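Local coordinates for protein ribulose-1,5-bisphosphate carboxylase/oxygenase large subunit (Rhodopseudomonas palustris, PDB 3QFW) that is a Rubisco-like protein with a TIM-barrel catalytic domain and is probably a magnesium-dependent enzyme related to ribulose-bisphosphate carboxylase, at residues V184-A187 with V188-N192. Residues are numbered along the deposited sequence; the frame is centred on the assembly and turned at random.
Sequences VGKA and VREAN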
# COMPACT_ATOMS: atom_id res chain seq x y z
N VAL B 184 -22.78 15.59 -10.17
CA VAL B 184 -21.87 16.60 -9.64
C VAL B 184 -21.23 17.45 -10.73
O VAL B 184 -21.21 18.68 -10.65
CB VAL B 184 -20.76 15.98 -8.78
CG1 VAL B 184 -19.72 17.05 -8.42
CG2 VAL B 184 -21.35 15.36 -7.52
N GLY B 185 -20.71 16.78 -11.75
CA GLY B 185 -20.06 17.47 -12.85
C GLY B 185 -21.00 18.45 -13.52
O GLY B 185 -20.61 19.57 -13.85
N LYS B 186 -22.25 18.03 -13.70
CA LYS B 186 -23.30 18.89 -14.24
C LYS B 186 -23.48 20.12 -13.37
O LYS B 186 -23.56 21.24 -13.86
CB LYS B 186 -24.62 18.12 -14.31
CG LYS B 186 -25.82 18.95 -14.75
CD LYS B 186 -25.95 18.98 -16.27
CE LYS B 186 -27.29 19.54 -16.71
NZ LYS B 186 -27.50 19.39 -18.18
N ALA B 187 -23.56 19.89 -12.06
CA ALA B 187 -23.80 20.96 -11.10
C ALA B 187 -22.65 21.97 -11.06
O ALA B 187 -22.87 23.16 -10.87
CB ALA B 187 -24.05 20.38 -9.71
N VAL B 188 -21.42 21.49 -11.24
CA VAL B 188 -20.26 22.38 -11.24
C VAL B 188 -20.21 23.24 -12.51
O VAL B 188 -19.89 24.42 -12.45
CB VAL B 188 -18.94 21.59 -11.06
CG1 VAL B 188 -17.73 22.47 -11.37
CG2 VAL B 188 -18.85 21.03 -9.65
N ARG B 189 -20.55 22.63 -13.65
CA ARG B 189 -20.63 23.36 -14.91
C ARG B 189 -21.65 24.50 -14.85
O ARG B 189 -21.37 25.62 -15.26
CB ARG B 189 -20.97 22.43 -16.07
CG ARG B 189 -19.83 21.54 -16.50
CD ARG B 189 -18.63 22.37 -16.94
NE ARG B 189 -18.51 22.45 -18.39
CZ ARG B 189 -17.51 23.03 -19.04
NH1 ARG B 189 -16.51 23.59 -18.36
NH2 ARG B 189 -17.49 23.05 -20.36
N GLU B 190 -22.84 24.20 -14.34
CA GLU B 190 -23.90 25.19 -14.25
C GLU B 190 -23.44 26.38 -13.41
O GLU B 190 -23.62 27.53 -13.80
CB GLU B 190 -25.17 24.56 -13.68
CG GLU B 190 -25.66 23.39 -14.52
CD GLU B 190 -26.95 22.77 -14.01
OE1 GLU B 190 -27.67 22.16 -14.83
OE2 GLU B 190 -27.25 22.89 -12.80
N ALA B 191 -22.84 26.09 -12.27
CA ALA B 191 -22.29 27.11 -11.40
C ALA B 191 -21.24 27.95 -12.15
O ALA B 191 -21.26 29.18 -12.07
CB ALA B 191 -21.68 26.48 -10.16
N ASN B 192 -20.34 27.28 -12.86
CA ASN B 192 -19.33 27.98 -13.66
C ASN B 192 -19.98 28.95 -14.65
O ASN B 192 -19.52 30.08 -14.81
CB ASN B 192 -18.44 26.99 -14.43
CG ASN B 192 -17.38 26.35 -13.54
OD1 ASN B 192 -17.13 26.80 -12.42
ND2 ASN B 192 -16.74 25.30 -14.04
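The carboxylate of Glu-190 turns one face to the aliphatic chain of Lys-186. Lys-186 CG stands over that face, 4.1 Å from Glu-190 CD. Further along the lysine, CE comes within 3.2 Å of Glu-190 OE1, from the same side but closer to the carboxylate plane. With chi1 at 175°, the lysine's CG is trans to the backbone N; the bend at chi2 (87°) then carries CD and CE past OE1. NZ ends 4.4 Å from OE1, too far for a salt bridge, so any attraction is probably modest. Lys-186 O lies on the same side of the carboxylate plane, 3.1 Å from Glu-190 CG, and also accepts the backbone N-H of Glu-190. This is i to i+4 packing on helix 177-195, the crossover helix between the parallel strands 162-165 and 200-202 of the TIM barrel. Lys-186, Arg-189 and Glu-190 are on its exposed side. On the buried side, Val-184 CG1 approaches Val-188 CG2 at 4.3 Å. Val-184 and Ala-187 pack on helix 145-157, as does Ala-191. Ala-187 O accepts Ala-191 N at 3.2 Å, with the donor tilted 33° from the carbonyl plane. The same oxygen is also hydrogen-bonded to His-153 ND1.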